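PDB 5TA0: glycoside Hydrolase, which probably hydrolyses agarose chains as a family 86 glycoside hydrolase of a gut bacterium and binds neoagarooctaose in the variant crystallised here. Local coordinates for residues A[48-59]-A[366-377]. Numbering follows the deposited sequence. Where two conformers were deposited one is given.
With GAL (beta-D-galactopyranose), chain C; AAL (3,6-anhydro-alpha-L-galactopyranose), chain B; EDO (1,2-ethanediol), chain J.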
# COMPACT_ATOMS: atom_id res chain seq x y z
N PHE A 48 8.84 -0.97 2.79
CA PHE A 48 7.96 -2.14 2.66
C PHE A 48 7.86 -3.06 3.87
O PHE A 48 6.76 -3.61 4.13
CB PHE A 48 8.38 -2.98 1.46
CG PHE A 48 8.14 -2.32 0.14
CD1 PHE A 48 6.87 -1.86 -0.23
CD2 PHE A 48 9.18 -2.15 -0.76
CE1 PHE A 48 6.66 -1.27 -1.47
CE2 PHE A 48 8.97 -1.56 -2.00
CZ PHE A 48 7.71 -1.12 -2.35
N ILE A 49 8.95 -3.29 4.59
CA ILE A 49 8.93 -4.23 5.74
C ILE A 49 8.85 -3.40 7.01
O ILE A 49 9.84 -3.06 7.65
CB ILE A 49 10.12 -5.17 5.75
CG1 ILE A 49 10.29 -5.86 4.39
CG2 ILE A 49 9.95 -6.17 6.91
CD1 ILE A 49 9.10 -6.65 3.88
N ASN A 50 7.61 -3.07 7.36
CA ASN A 50 7.34 -2.12 8.41
C ASN A 50 5.99 -2.44 9.04
O ASN A 50 5.29 -3.36 8.59
CB ASN A 50 7.42 -0.70 7.86
CG ASN A 50 6.44 -0.49 6.73
OD1 ASN A 50 5.24 -0.78 6.91
ND2 ASN A 50 6.90 -0.04 5.57
N PHE A 51 5.62 -1.70 10.09
CA PHE A 51 4.29 -1.84 10.70
C PHE A 51 3.88 -0.54 11.38
O PHE A 51 4.68 0.42 11.49
CB PHE A 51 4.17 -3.07 11.61
CG PHE A 51 4.88 -2.99 12.95
CD1 PHE A 51 4.18 -3.19 14.14
CD2 PHE A 51 6.26 -2.83 13.04
CE1 PHE A 51 4.83 -3.22 15.37
CE2 PHE A 51 6.90 -2.84 14.27
CZ PHE A 51 6.20 -3.02 15.44
N HIS A 52 2.61 -0.51 11.80
CA HIS A 52 1.95 0.72 12.24
C HIS A 52 2.20 0.89 13.73
O HIS A 52 1.32 0.66 14.55
CB HIS A 52 0.46 0.63 11.91
CG HIS A 52 -0.30 1.92 12.05
ND1 HIS A 52 -0.38 2.63 13.22
CD2 HIS A 52 -0.98 2.64 11.13
CE1 HIS A 52 -1.11 3.72 13.03
NE2 HIS A 52 -1.50 3.73 11.78
N ALA A 53 3.40 1.34 14.08
CA ALA A 53 3.88 1.45 15.46
C ALA A 53 4.89 2.58 15.54
O ALA A 53 5.21 3.21 14.54
CB ALA A 53 4.49 0.13 15.92
N THR A 54 5.35 2.85 16.74
CA THR A 54 6.45 3.77 16.96
C THR A 54 7.44 3.09 17.89
O THR A 54 7.09 2.14 18.62
CB THR A 54 6.01 5.09 17.61
OG1 THR A 54 5.32 4.79 18.83
CG2 THR A 54 5.10 5.87 16.68
N ILE A 55 8.68 3.57 17.88
CA ILE A 55 9.71 3.04 18.78
C ILE A 55 9.49 3.35 20.26
O ILE A 55 10.03 2.65 21.11
CB ILE A 55 11.14 3.48 18.35
CG1 ILE A 55 11.35 4.99 18.52
CG2 ILE A 55 11.42 3.02 16.94
CD1 ILE A 55 12.76 5.44 18.20
N ASN A 56 8.67 4.36 20.55
CA ASN A 56 8.53 4.89 21.91
C ASN A 56 7.21 4.56 22.59
O ASN A 56 7.01 4.92 23.74
CB ASN A 56 8.83 6.39 21.99
CG ASN A 56 7.96 7.23 21.08
OD1 ASN A 56 7.77 6.90 19.91
ND2 ASN A 56 7.46 8.32 21.60
N GLU A 57 6.29 3.89 21.91
CA GLU A 57 5.04 3.51 22.59
C GLU A 57 5.44 2.65 23.82
O GLU A 57 6.35 1.83 23.75
CB GLU A 57 4.03 2.87 21.62
CG GLU A 57 4.48 1.67 20.85
CD GLU A 57 3.35 1.09 20.05
OE1 GLU A 57 2.57 0.35 20.68
OE2 GLU A 57 3.23 1.36 18.83
N ASN A 58 4.71 2.87 24.92
CA ASN A 58 5.03 2.23 26.20
C ASN A 58 4.74 0.72 26.23
O ASN A 58 5.23 0.00 27.10
CB ASN A 58 4.46 2.99 27.43
CG ASN A 58 2.93 2.96 27.55
OD1 ASN A 58 2.25 2.15 26.95
ND2 ASN A 58 2.41 3.88 28.38
N TYR A 59 3.99 0.26 25.24
CA TYR A 59 3.62 -1.15 25.10
C TYR A 59 4.82 -2.08 24.82
O TYR A 59 4.72 -3.28 25.04
CB TYR A 59 2.56 -1.32 24.01
CG TYR A 59 1.20 -0.70 24.28
CD1 TYR A 59 0.64 -0.67 25.58
CD2 TYR A 59 0.45 -0.16 23.23
CE1 TYR A 59 -0.60 -0.12 25.81
CE2 TYR A 59 -0.80 0.39 23.46
CZ TYR A 59 -1.31 0.41 24.76
OH TYR A 59 -2.57 0.95 24.96
N TYR A 366 5.75 4.81 0.30
CA TYR A 366 5.61 4.11 1.59
C TYR A 366 4.38 3.21 1.50
O TYR A 366 3.35 3.66 0.99
CB TYR A 366 5.34 5.14 2.71
CG TYR A 366 6.07 4.96 4.03
CD1 TYR A 366 6.51 6.07 4.73
CD2 TYR A 366 6.28 3.72 4.59
CE1 TYR A 366 7.12 5.95 5.95
CE2 TYR A 366 6.92 3.57 5.80
CZ TYR A 366 7.32 4.68 6.50
OH TYR A 366 7.92 4.50 7.74
N ALA A 367 4.47 1.98 1.96
CA ALA A 367 3.31 1.10 2.03
C ALA A 367 3.39 0.41 3.38
O ALA A 367 4.44 -0.22 3.68
CB ALA A 367 3.31 0.10 0.89
N MET A 368 2.35 0.51 4.21
CA MET A 368 2.42 0.06 5.60
C MET A 368 1.31 -0.92 5.91
O MET A 368 0.13 -0.53 5.98
CB MET A 368 2.36 1.25 6.54
CG MET A 368 2.58 0.97 8.02
SD MET A 368 2.93 2.47 8.96
CE MET A 368 4.61 2.78 8.40
N PRO A 369 1.66 -2.20 6.11
CA PRO A 369 0.61 -3.15 6.53
C PRO A 369 -0.04 -2.68 7.82
O PRO A 369 0.64 -2.19 8.73
CB PRO A 369 1.38 -4.43 6.77
CG PRO A 369 2.66 -4.31 6.05
CD PRO A 369 2.99 -2.84 6.01
N PHE A 370 -1.36 -2.80 7.91
CA PHE A 370 -2.06 -2.40 9.12
C PHE A 370 -1.97 -3.49 10.17
O PHE A 370 -2.79 -4.39 10.27
CB PHE A 370 -3.49 -1.93 8.90
CG PHE A 370 -4.06 -1.31 10.13
CD1 PHE A 370 -3.44 -0.20 10.71
CD2 PHE A 370 -5.15 -1.86 10.78
CE1 PHE A 370 -3.93 0.38 11.86
CE2 PHE A 370 -5.66 -1.27 11.92
CZ PHE A 370 -5.03 -0.16 12.48
N ALA A 371 -0.91 -3.38 10.94
CA ALA A 371 -0.65 -4.22 12.09
C ALA A 371 -0.06 -3.30 13.14
O ALA A 371 0.96 -2.64 12.86
CB ALA A 371 0.33 -5.31 11.73
N MET A 372 -0.70 -3.21 14.30
CA MET A 372 -0.21 -2.39 15.42
C MET A 372 0.53 -3.30 16.39
O MET A 372 0.37 -4.52 16.34
CB MET A 372 -1.38 -1.68 16.07
CG MET A 372 -2.05 -0.71 15.10
SD MET A 372 -3.25 0.42 15.86
CE MET A 372 -2.11 1.56 16.62
N LEU A 373 1.33 -2.74 17.29
CA LEU A 373 2.08 -3.59 18.20
C LEU A 373 1.17 -4.33 19.18
O LEU A 373 1.26 -5.55 19.30
CB LEU A 373 3.11 -2.76 18.99
CG LEU A 373 3.98 -3.57 19.97
CD1 LEU A 373 4.91 -4.47 19.21
CD2 LEU A 373 4.79 -2.62 20.87
N LYS A 374 0.31 -3.58 19.85
CA LYS A 374 -0.44 -4.12 20.99
C LYS A 374 -1.82 -3.50 21.16
O LYS A 374 -2.80 -4.21 21.42
CB LYS A 374 0.37 -3.91 22.29
CG LYS A 374 -0.30 -4.48 23.54
CD LYS A 374 0.51 -4.36 24.83
CE LYS A 374 1.78 -5.17 24.79
NZ LYS A 374 2.57 -5.05 26.05
N SER A 375 -1.91 -2.18 21.07
CA SER A 375 -3.19 -1.48 21.12
C SER A 375 -4.11 -1.97 22.24
O SER A 375 -5.26 -2.30 22.01
CB SER A 375 -3.88 -1.58 19.76
OG SER A 375 -3.03 -0.97 18.80
N GLU A 376 -3.57 -2.00 23.46
CA GLU A 376 -4.32 -2.32 24.68
C GLU A 376 -5.56 -1.44 24.82
O GLU A 376 -6.63 -1.91 25.22
CB GLU A 376 -3.42 -2.11 25.90
CG GLU A 376 -4.00 -2.62 27.20
CD GLU A 376 -3.51 -4.00 27.56
OE1 GLU A 376 -4.20 -4.70 28.32
OE2 GLU A 376 -2.41 -4.40 27.10
N TRP A 377 -5.43 -0.18 24.44
CA TRP A 377 -6.55 0.78 24.44
C TRP A 377 -7.75 0.31 23.61
O TRP A 377 -8.86 0.80 23.80
CB TRP A 377 -6.10 2.19 23.91
CG TRP A 377 -5.43 2.13 22.57
CD1 TRP A 377 -4.07 2.18 22.33
CD2 TRP A 377 -6.05 1.97 21.29
NE1 TRP A 377 -3.84 2.05 21.01
CE2 TRP A 377 -5.01 1.91 20.33
CE3 TRP A 377 -7.38 1.87 20.84
CZ2 TRP A 377 -5.27 1.77 18.97
CZ3 TRP A 377 -7.63 1.71 19.47
CH2 TRP A 377 -6.57 1.66 18.56
C1 GAL C . -5.43 5.08 17.54
C2 GAL C . -4.39 5.69 18.48
C3 GAL C . -4.83 5.64 19.94
C4 GAL C . -6.25 6.17 20.08
C5 GAL C . -7.17 5.42 19.12
C6 GAL C . -8.63 5.87 19.19
O2 GAL C . -3.17 4.97 18.29
O3 GAL C . -3.90 6.35 20.78
O4 GAL C . -6.29 7.56 19.72
O5 GAL C . -6.72 5.61 17.77
O6 GAL C . -9.43 5.15 18.24
C1 AAL B . -6.91 3.85 12.71
C2 AAL B . -6.67 5.36 12.87
C3 AAL B . -5.60 5.67 13.91
C4 AAL B . -5.92 4.94 15.19
C5 AAL B . -5.61 3.54 14.77
C6 AAL B . -4.33 3.71 14.02
O2 AAL B . -7.87 6.02 13.29
O3 AAL B . -4.39 5.04 13.49
O4 AAL B . -4.98 5.34 16.21
O5 AAL B . -6.61 3.05 13.86
C1 EDO J . 4.56 9.99 19.11
O1 EDO J . 5.86 9.58 19.51
C2 EDO J . 4.52 10.10 17.61
O2 EDO J . 5.22 11.26 17.17
O HOH W 1 4.64 -2.77 2.67
O HOH W 2 1.32 0.12 17.33
O HOH W 3 0.25 -0.59 19.82
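Phe370 turns the edge of its ring onto one face of the imidazole of His52, a T-shaped pair with the planes 87° apart and the centroids 5.3 Å from each other. Met372 lies beside the same imidazole and points the same way, its sulfur oblique to the ring, while Met368 SD approaches obliquely too. The His52 ring reaches the sugar because chi1 of -168° sets CG opposite the backbone N, and CE1 comes within 3.4 Å of C6 of the anhydrogalactose; its NE2 is hydrogen-bonded to Arg83, a bond that, with the Phe370 edge, probably limits the ring's rotation. The backbone N of His52 donates to Ala371 O at 2.9 Å. Deeper in the barrel, the Asn50 amide crosses Met368 at about a right angle, and its ND2 gives Ala367 O a 3.1 Å bond from above the carbonyl plane; Pro46 O takes a further bond from ND2. Farther out, Tyr59 lays one ring face against the aliphatic chain of Lys374, whose bend at chi3 (-64°) brings NZ to Tyr59 O at 3.0 Å, in the carbonyl plane and on a lone pair; NZ is also hydrogen-bonded to Asn64 OD1. The phenol oxygen of Tyr59 accepts a bond from Trp377 N at 3.1 Å. Replacing Tyr59 with alanine would probably cost Trp377 N its acceptor and take the ring away from the Lys374 methylenes. Between these two ends, Glu57 and two waters bridge to the backbone N atoms of Leu373 and Ser375. The indole of Trp377 supports galactose on one face, with CZ2 3.6 Å from C1. Strands 50-51 and 364-369, first and last of the eight parallel strands, thus meet where an alpha/beta barrel closes, and the loops beyond them contribute His52, Phe370, Met372 and Trp377 to the sugar-binding cleft.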